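Long-range contacts in putative glycosyl hydrolase (Bacteroides thetaiotaomicron VPI-5482, PDB 3K11), which probably acts as a carbohydrate-directed hydrolase of glycosyl hydrolase family 88, although its natural substrate is not established: residues Pro260-Ala265 with Met380-Ala385; Trp200-Phe205 with Tyr248-Val253. All coordinates share one frame; numbering follows the deposited sequence.

Contact 1 of 2, residues Pro260-Ala265 with Met380-Ala385; sequences PAFCWA and MAFDPA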
ATOM      1  N   PRO A 260     -14.162   3.323  11.827  1.00 24.78           N
ATOM      2  CA  PRO A 260     -12.779   3.299  11.302  1.00 23.50           C
ATOM      3  C   PRO A 260     -12.046   2.011  11.628  1.00 23.01           C
ATOM      4  O   PRO A 260     -12.264   1.409  12.672  1.00 26.08           O
ATOM      5  CB  PRO A 260     -12.118   4.471  12.024  1.00 24.19           C
ATOM      6  CG  PRO A 260     -13.231   5.401  12.380  1.00 24.25           C
ATOM      7  CD  PRO A 260     -14.377   4.479  12.734  1.00 25.41           C
ATOM      8  N   ALA A 261     -11.219   1.553  10.689  1.00 22.60           N
ATOM      9  CA  ALA A 261     -10.530   0.286  10.807  1.00 24.61           C
ATOM     10  C   ALA A 261      -9.068   0.536  11.104  1.00 27.50           C
ATOM     11  O   ALA A 261      -8.386   1.184  10.324  1.00 29.38           O
ATOM     12  CB  ALA A 261     -10.664  -0.500   9.506  1.00 24.54           C
ATOM     13  N   PHE A 262      -8.619   0.074  12.257  1.00 24.05           N
ATOM     14  CA  PHE A 262      -7.225  -0.037  12.553  1.00 23.52           C
ATOM     15  C   PHE A 262      -6.987  -1.541  12.696  1.00 24.78           C
ATOM     16  O   PHE A 262      -7.415  -2.148  13.666  1.00 22.87           O
ATOM     17  CB  PHE A 262      -6.874   0.758  13.798  1.00 25.75           C
ATOM     18  CG  PHE A 262      -7.000   2.260  13.568  1.00 21.06           C
ATOM     19  CD1 PHE A 262      -5.957   2.959  12.992  1.00 25.49           C
ATOM     20  CD2 PHE A 262      -8.167   2.906  13.821  1.00 25.21           C
ATOM     21  CE1 PHE A 262      -6.099   4.276  12.667  1.00 24.11           C
ATOM     22  CE2 PHE A 262      -8.284   4.263  13.529  1.00 22.44           C
ATOM     23  CZ  PHE A 262      -7.249   4.916  12.951  1.00 25.50           C
ATOM     24  N   CYS A 263      -6.365  -2.149  11.683  1.00 24.84           N
ATOM     25  CA  CYS A 263      -6.257  -3.622  11.583  1.00 23.78           C
ATOM     26  C   CYS A 263      -5.029  -4.085  12.352  1.00 24.67           C
ATOM     27  O   CYS A 263      -4.036  -4.493  11.782  1.00 24.03           O
ATOM     28  CB  CYS A 263      -6.178  -4.028  10.114  1.00 26.91           C
ATOM     29  SG  CYS A 263      -7.704  -3.492   9.230  1.00 27.06           S
ATOM     30  N   TRP A 264      -5.098  -3.921  13.660  1.00 24.21           N
ATOM     31  CA  TRP A 264      -3.983  -4.213  14.544  1.00 23.16           C
ATOM     32  C   TRP A 264      -3.639  -5.695  14.488  1.00 24.34           C
ATOM     33  O   TRP A 264      -4.516  -6.563  14.606  1.00 21.47           O
ATOM     34  CB  TRP A 264      -4.310  -3.749  15.971  1.00 22.45           C
ATOM     35  CG  TRP A 264      -3.233  -3.987  16.958  1.00 22.43           C
ATOM     36  CD1 TRP A 264      -1.913  -3.738  16.789  1.00 26.79           C
ATOM     37  CD2 TRP A 264      -3.379  -4.550  18.264  1.00 23.18           C
ATOM     38  NE1 TRP A 264      -1.226  -4.082  17.907  1.00 23.95           N
ATOM     39  CE2 TRP A 264      -2.095  -4.602  18.835  1.00 22.33           C
ATOM     40  CE3 TRP A 264      -4.468  -4.946  19.018  1.00 23.46           C
ATOM     41  CZ2 TRP A 264      -1.863  -5.062  20.126  1.00 23.77           C
ATOM     42  CZ3 TRP A 264      -4.234  -5.453  20.293  1.00 25.90           C
ATOM     43  CH2 TRP A 264      -2.936  -5.496  20.824  1.00 21.39           C
ATOM     44  N   ALA A 265      -2.372  -5.995  14.255  1.00 23.54           N
ATOM     45  CA  ALA A 265      -1.928  -7.396  14.026  1.00 21.67           C
ATOM     46  C   ALA A 265      -2.188  -8.349  15.149  1.00 24.63           C
ATOM     47  O   ALA A 265      -2.743  -9.438  14.902  1.00 24.54           O
ATOM     48  CB  ALA A 265      -0.413  -7.438  13.585  1.00 19.89           C
HETATM   49  N   MSE A 380      -7.458   0.585  22.728  1.00 24.62           N
HETATM   50  CA  MSE A 380      -8.131   0.975  21.479  1.00 25.53           C
HETATM   51  C   MSE A 380      -7.961   2.436  21.175  1.00 24.62           C
HETATM   52  O   MSE A 380      -8.162   3.286  22.038  1.00 23.57           O
HETATM   53  CB  MSE A 380      -9.627   0.680  21.605  1.00 27.53           C
HETATM   54  CG  MSE A 380     -10.427   0.923  20.302  1.00 24.57           C
HETATM   55 SE   MSE A 380     -12.273   0.540  20.514  0.75 21.59          SE
HETATM   56  CE  MSE A 380     -12.008  -1.411  20.909  1.00 21.36           C
ATOM     57  N   ALA A 381      -7.614   2.751  19.943  1.00 22.93           N
ATOM     58  CA  ALA A 381      -7.497   4.132  19.518  1.00 23.61           C
ATOM     59  C   ALA A 381      -8.303   4.335  18.216  1.00 24.60           C
ATOM     60  O   ALA A 381      -8.628   3.356  17.485  1.00 22.97           O
ATOM     61  CB  ALA A 381      -6.005   4.512  19.266  1.00 23.09           C
ATOM     62  N   PHE A 382      -8.529   5.605  17.899  1.00 23.78           N
ATOM     63  CA  PHE A 382      -9.071   5.998  16.627  1.00 24.88           C
ATOM     64  C   PHE A 382      -8.133   6.935  15.853  1.00 22.66           C
ATOM     65  O   PHE A 382      -8.547   7.787  15.081  1.00 23.77           O
ATOM     66  CB  PHE A 382     -10.482   6.565  16.806  1.00 23.74           C
ATOM     67  CG  PHE A 382     -11.440   5.513  17.200  1.00 23.10           C
ATOM     68  CD1 PHE A 382     -11.781   4.522  16.295  1.00 25.87           C
ATOM     69  CD2 PHE A 382     -11.913   5.430  18.473  1.00 24.36           C
ATOM     70  CE1 PHE A 382     -12.593   3.477  16.663  1.00 25.59           C
ATOM     71  CE2 PHE A 382     -12.717   4.410  18.825  1.00 26.30           C
ATOM     72  CZ  PHE A 382     -13.074   3.453  17.926  1.00 23.27           C
ATOM     73  N   ASP A 383      -6.842   6.744  16.072  1.00 23.83           N
ATOM     74  CA  ASP A 383      -5.815   7.443  15.272  1.00 22.97           C
ATOM     75  C   ASP A 383      -4.666   6.465  15.073  1.00 24.57           C
ATOM     76  O   ASP A 383      -4.479   5.560  15.888  1.00 22.42           O
ATOM     77  CB  ASP A 383      -5.341   8.751  15.929  1.00 24.39           C
ATOM     78  CG  ASP A 383      -4.459   8.525  17.141  1.00 23.77           C
ATOM     79  OD1 ASP A 383      -3.274   8.137  16.943  1.00 22.14           O
ATOM     80  OD2 ASP A 383      -4.927   8.802  18.277  1.00 24.95           O
ATOM     81  N   PRO A 384      -3.925   6.607  13.963  1.00 22.93           N
ATOM     82  CA  PRO A 384      -2.841   5.658  13.704  1.00 22.48           C
ATOM     83  C   PRO A 384      -1.582   5.835  14.521  1.00 23.78           C
ATOM     84  O   PRO A 384      -0.869   4.867  14.733  1.00 22.85           O
ATOM     85  CB  PRO A 384      -2.510   5.890  12.231  1.00 22.67           C
ATOM     86  CG  PRO A 384      -2.904   7.339  11.988  1.00 22.24           C
ATOM     87  CD  PRO A 384      -4.143   7.551  12.848  1.00 23.13           C
ATOM     88  N   ALA A 385      -1.291   7.044  14.972  1.00 24.77           N
ATOM     89  CA  ALA A 385      -0.063   7.269  15.773  1.00 24.02           C
ATOM     90  C   ALA A 385       0.011   6.367  17.007  1.00 24.47           C
ATOM     91  O   ALA A 385       1.052   5.795  17.303  1.00 25.43           O
ATOM     92  CB  ALA A 385       0.060   8.772  16.154  1.00 22.22           C
TER
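The outer part of the Phe262 ring abuts the backbone of Phe382, Asp383 and Pro384. From CB, which points toward the facing segment, the ring sets out with CG anti to the carbonyl carbon (chi1 -68°). CD2 comes to the O of Ala381 at 3.7 Å, CE2 to the C of Phe382 at 3.5 Å, and CZ to the N of Asp383 at 3.6 Å. On the other branch CE1 lies 3.4 Å from the N of Pro384 and 3.8 Å from its CD, whereas CD1 makes only longer approaches, to Asp383 O and Pro384 CA (both 4.2 Å). The O of Asp383 sits over one ring face. A large apolar side chain suits this place: needing no hydrogen-bond partner, it can reach across and cover these backbone atoms. Beside it, Pro260 CG and Phe382 CD1 add a looser apolar touch at 4.3 Å. Asp383 is the N-cap of helix 384-388: its OD1 accepts from the N of Phe386 and its OD2 bonds Tyr24 of the second subunit. Pro384, lacking an N-H, is well suited to the first turn. An alanine in place of Phe262 is likely to uncover the peptides of Phe382 and Asp383 and to open a gap beside the Pro384 ring. With no hydrogen bond between the two segments, their fit rests on shape and van der Waals contact, while the carboxylate oxygens of Asp383 serve its own helix and the adjoining subunit.

Contact 2 of 2, residues Trp200-Phe205 with Tyr248-Val253; sequences WLDDMF and YRHGWV. With EDO (1,2-ethanediol), chain H.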
ATOM      1  N   TRP A 200     -14.398  -5.073  21.315  1.00 23.24           N
ATOM      2  CA  TRP A 200     -12.952  -5.251  21.147  1.00 23.59           C
ATOM      3  C   TRP A 200     -12.716  -6.538  20.416  1.00 22.90           C
ATOM      4  O   TRP A 200     -13.191  -7.597  20.840  1.00 21.57           O
ATOM      5  CB  TRP A 200     -12.300  -5.364  22.513  1.00 22.81           C
ATOM      6  CG  TRP A 200     -12.200  -4.090  23.265  1.00 23.77           C
ATOM      7  CD1 TRP A 200     -13.219  -3.264  23.666  1.00 23.95           C
ATOM      8  CD2 TRP A 200     -11.004  -3.541  23.777  1.00 21.19           C
ATOM      9  NE1 TRP A 200     -12.712  -2.212  24.376  1.00 25.78           N
ATOM     10  CE2 TRP A 200     -11.355  -2.360  24.481  1.00 20.71           C
ATOM     11  CE3 TRP A 200      -9.657  -3.930  23.709  1.00 25.40           C
ATOM     12  CZ2 TRP A 200     -10.405  -1.568  25.144  1.00 22.93           C
ATOM     13  CZ3 TRP A 200      -8.707  -3.130  24.329  1.00 25.72           C
ATOM     14  CH2 TRP A 200      -9.088  -1.972  25.067  1.00 24.26           C
ATOM     15  N   LEU A 201     -11.949  -6.477  19.340  1.00 22.74           N
ATOM     16  CA  LEU A 201     -11.622  -7.687  18.582  1.00 21.52           C
ATOM     17  C   LEU A 201     -11.015  -8.733  19.522  1.00 24.18           C
ATOM     18  O   LEU A 201     -11.269  -9.941  19.378  1.00 24.91           O
ATOM     19  CB  LEU A 201     -10.663  -7.337  17.440  1.00 23.91           C
ATOM     20  CG  LEU A 201     -10.374  -8.421  16.443  1.00 18.49           C
ATOM     21  CD1 LEU A 201     -11.673  -8.951  15.798  1.00 18.83           C
ATOM     22  CD2 LEU A 201      -9.357  -7.892  15.373  1.00 22.28           C
ATOM     23  N   ASP A 202     -10.217  -8.284  20.505  1.00 24.77           N
ATOM     24  CA  ASP A 202      -9.547  -9.189  21.438  1.00 24.58           C
ATOM     25  C   ASP A 202     -10.544 -10.096  22.124  1.00 24.04           C
ATOM     26  O   ASP A 202     -10.207 -11.250  22.437  1.00 24.16           O
ATOM     27  CB  ASP A 202      -8.807  -8.427  22.553  1.00 25.22           C
ATOM     28  CG  ASP A 202      -7.850  -7.342  22.017  1.00 32.90           C
ATOM     29  OD1 ASP A 202      -8.319  -6.447  21.323  1.00 24.39           O
ATOM     30  OD2 ASP A 202      -6.620  -7.411  22.243  1.00 40.63           O
ATOM     31  N   ASP A 203     -11.783  -9.634  22.302  1.00 23.69           N
ATOM     32  CA  ASP A 203     -12.747 -10.405  23.121  1.00 24.43           C
ATOM     33  C   ASP A 203     -13.302 -11.605  22.373  1.00 24.83           C
ATOM     34  O   ASP A 203     -13.874 -12.466  22.981  1.00 24.89           O
ATOM     35  CB  ASP A 203     -13.873  -9.550  23.638  1.00 25.49           C
ATOM     36  CG  ASP A 203     -13.464  -8.660  24.806  1.00 29.51           C
ATOM     37  OD1 ASP A 203     -12.491  -9.011  25.518  1.00 25.34           O
ATOM     38  OD2 ASP A 203     -14.169  -7.667  25.044  1.00 24.77           O
HETATM   39  N   MSE A 204     -13.126 -11.670  21.045  1.00 23.37           N
HETATM   40  CA  MSE A 204     -13.408 -12.911  20.343  1.00 21.85           C
HETATM   41  C   MSE A 204     -12.614 -14.040  21.028  1.00 21.25           C
HETATM   42  O   MSE A 204     -13.133 -15.108  21.320  1.00 25.30           O
HETATM   43  CB  MSE A 204     -13.051 -12.812  18.867  1.00 24.50           C
HETATM   44  CG  MSE A 204     -14.013 -11.914  18.105  1.00 22.79           C
HETATM   45 SE   MSE A 204     -13.702 -11.897  16.210  0.75 20.85          SE
HETATM   46  CE  MSE A 204     -14.540 -13.571  15.799  1.00 21.95           C
ATOM     47  N   PHE A 205     -11.353 -13.763  21.330  1.00 21.67           N
ATOM     48  CA  PHE A 205     -10.432 -14.737  21.912  1.00 22.04           C
ATOM     49  C   PHE A 205     -10.562 -14.794  23.409  1.00 22.88           C
ATOM     50  O   PHE A 205     -10.434 -15.864  24.003  1.00 26.70           O
ATOM     51  CB  PHE A 205      -9.001 -14.433  21.495  1.00 26.97           C
ATOM     52  CG  PHE A 205      -8.011 -15.399  22.042  1.00 23.76           C
ATOM     53  CD1 PHE A 205      -7.939 -16.723  21.551  1.00 26.39           C
ATOM     54  CD2 PHE A 205      -7.188 -15.007  23.078  1.00 28.83           C
ATOM     55  CE1 PHE A 205      -7.039 -17.624  22.103  1.00 31.53           C
ATOM     56  CE2 PHE A 205      -6.293 -15.911  23.656  1.00 33.01           C
ATOM     57  CZ  PHE A 205      -6.211 -17.212  23.154  1.00 29.03           C
ATOM     58  N   TYR A 248      -9.897  -7.820  10.071  1.00 22.40           N
ATOM     59  CA  TYR A 248     -10.772  -7.307  11.096  1.00 23.67           C
ATOM     60  C   TYR A 248     -10.303  -5.971  11.623  1.00 26.22           C
ATOM     61  O   TYR A 248      -9.101  -5.727  11.760  1.00 23.66           O
ATOM     62  CB  TYR A 248     -10.767  -8.246  12.271  1.00 22.15           C
ATOM     63  CG  TYR A 248     -11.596  -9.515  12.109  1.00 22.14           C
ATOM     64  CD1 TYR A 248     -11.036 -10.665  11.586  1.00 22.04           C
ATOM     65  CD2 TYR A 248     -12.925  -9.564  12.508  1.00 22.20           C
ATOM     66  CE1 TYR A 248     -11.745 -11.820  11.481  1.00 22.97           C
ATOM     67  CE2 TYR A 248     -13.647 -10.727  12.380  1.00 23.52           C
ATOM     68  CZ  TYR A 248     -13.056 -11.849  11.882  1.00 28.43           C
ATOM     69  OH  TYR A 248     -13.795 -12.998  11.778  1.00 26.35           O
ATOM     70  N   ARG A 249     -11.274  -5.106  11.921  1.00 22.23           N
ATOM     71  CA  ARG A 249     -10.980  -3.894  12.686  1.00 23.79           C
ATOM     72  C   ARG A 249     -10.739  -4.235  14.181  1.00 23.96           C
ATOM     73  O   ARG A 249     -11.366  -5.131  14.727  1.00 22.98           O
ATOM     74  CB  ARG A 249     -12.075  -2.854  12.528  1.00 26.88           C
ATOM     75  CG  ARG A 249     -13.443  -3.320  12.615  1.00 35.81           C
ATOM     76  CD  ARG A 249     -14.486  -2.180  12.573  1.00 30.00           C
ATOM     77  NE  ARG A 249     -14.637  -1.584  11.260  1.00 30.53           N
ATOM     78  CZ  ARG A 249     -15.263  -2.091  10.207  1.00 29.08           C
ATOM     79  NH1 ARG A 249     -15.793  -3.281  10.168  1.00 30.09           N
ATOM     80  NH2 ARG A 249     -15.306  -1.388   9.117  1.00 33.98           N
ATOM     81  N   HIS A 250      -9.862  -3.497  14.846  1.00 23.76           N
ATOM     82  CA  HIS A 250      -9.616  -3.719  16.284  1.00 22.03           C
ATOM     83  C   HIS A 250     -10.821  -3.351  17.145  1.00 24.24           C
ATOM     84  O   HIS A 250     -11.091  -3.996  18.146  1.00 23.83           O
ATOM     85  CB  HIS A 250      -8.396  -2.919  16.762  1.00 23.24           C
ATOM     86  CG  HIS A 250      -7.990  -3.213  18.165  1.00 22.81           C
ATOM     87  ND1 HIS A 250      -7.293  -2.308  18.953  1.00 24.33           N
ATOM     88  CD2 HIS A 250      -8.185  -4.314  18.924  1.00 21.64           C
ATOM     89  CE1 HIS A 250      -7.067  -2.858  20.139  1.00 26.41           C
ATOM     90  NE2 HIS A 250      -7.596  -4.077  20.153  1.00 22.59           N
ATOM     91  N   GLY A 251     -11.539  -2.302  16.743  1.00 21.88           N
ATOM     92  CA  GLY A 251     -12.644  -1.844  17.558  1.00 22.78           C
ATOM     93  C   GLY A 251     -13.877  -1.448  16.803  1.00 24.37           C
ATOM     94  O   GLY A 251     -13.869  -1.129  15.595  1.00 23.80           O
ATOM     95  N   TRP A 252     -14.964  -1.420  17.543  1.00 22.26           N
ATOM     96  CA  TRP A 252     -16.294  -1.072  16.995  1.00 23.99           C
ATOM     97  C   TRP A 252     -17.124  -0.468  18.105  1.00 24.15           C
ATOM     98  O   TRP A 252     -17.473  -1.154  19.047  1.00 25.01           O
ATOM     99  CB  TRP A 252     -16.987  -2.333  16.475  1.00 22.62           C
ATOM    100  CG  TRP A 252     -18.271  -2.121  15.746  1.00 25.27           C
ATOM    101  CD1 TRP A 252     -18.439  -1.920  14.390  1.00 23.55           C
ATOM    102  CD2 TRP A 252     -19.601  -2.162  16.314  1.00 23.08           C
ATOM    103  NE1 TRP A 252     -19.773  -1.802  14.104  1.00 24.59           N
ATOM    104  CE2 TRP A 252     -20.504  -1.965  15.264  1.00 25.55           C
ATOM    105  CE3 TRP A 252     -20.094  -2.361  17.615  1.00 24.90           C
ATOM    106  CZ2 TRP A 252     -21.882  -1.971  15.461  1.00 24.93           C
ATOM    107  CZ3 TRP A 252     -21.456  -2.386  17.793  1.00 23.28           C
ATOM    108  CH2 TRP A 252     -22.322  -2.154  16.739  1.00 23.77           C
ATOM    109  N   VAL A 253     -17.467   0.806  17.952  1.00 21.47           N
ATOM    110  CA  VAL A 253     -18.295   1.518  18.929  1.00 24.12           C
ATOM    111  C   VAL A 253     -19.710   1.631  18.388  1.00 25.91           C
ATOM    112  O   VAL A 253     -19.958   2.195  17.323  1.00 23.61           O
ATOM    113  CB  VAL A 253     -17.725   2.932  19.244  1.00 22.64           C
ATOM    114  CG1 VAL A 253     -18.658   3.695  20.212  1.00 20.12           C
ATOM    115  CG2 VAL A 253     -16.285   2.761  19.861  1.00 22.23           C
TER
HETATM  116  C1  EDO H   7     -13.262   0.005   5.697  1.00 52.81           C
HETATM  117  O1  EDO H   7     -14.660  -0.325   5.562  1.00 56.65           O
HETATM  118  C2  EDO H   7     -12.862   0.247   7.148  1.00 53.75           C
HETATM  119  O2  EDO H   7     -13.808   0.993   7.931  1.00 32.18           O
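NE2 of His250 donates to OD1 of Asp202 over 2.7 Å, the shortest polar bond between these segments. The oxygen receives it through its syn lone pair and lies almost in the imidazole plane, yet the bond is bent, with an N-H...O angle of 136°, and the carboxylate is turned 53° from the ring. The CB of His250 leads away from segment 200-205; with CG anti to the backbone N (chi1 -173°), the ring swings back to the acid. Histidine suits the place because both ring nitrogens are used: ND1 is hydrogen-bonded to the hydroxyl of Tyr387, which helps fix the ring's rotation. Asp202 also lies close to a bound ethanediol, probably from the crystallisation liquor. Trp200 and Gly251 form an antiparallel, non-hydrogen-bonded pair where strand 198-200, an outer strand of the three-stranded antiparallel sheet within this chain, gives way to helix 202-217. One residue further on, the N of Leu201 makes a nearly straight bond of 2.9 Å to the O of His250. Leucine's two branches then meet Tyr248: CD2 touches CB of the tyrosine at 3.4 Å, and CD1 approaches its CD2 at 3.6 Å. Selenomethionine Met204 brings SE to CE2 of Tyr248 at 4.0 Å, an oblique Met-aromatic contact. Arg249 leads elsewhere, its NE bonded to the O of His259 and its NH2 to O2 of a different ethanediol at 3.1 Å.

How the contacts relate
Contact 2 closes before contact 1 opens along the chain, yet their centres lie only about 11 Å apart. Strand 247-253 supplies one half of contact 2 and leads into the loop 260-265 of contact 1, which in turn enters helix 265-281. The two contacts touch directly: Phe262 O and His250 N, 3.0 Å apart, probably share a hydrogen bond, and Trp264 packs against the His250 imidazole. Met380 brings its CE methyl to Gly251, where the absence of a side chain leaves room, and to Trp200. Tyr387 meets both Phe262 and His250. The sheet, the loop after it and segment 380-385 thus pack together beside the subunit interface, in a family whose six-hairpin clan is consistent with a helical-hairpin barrel.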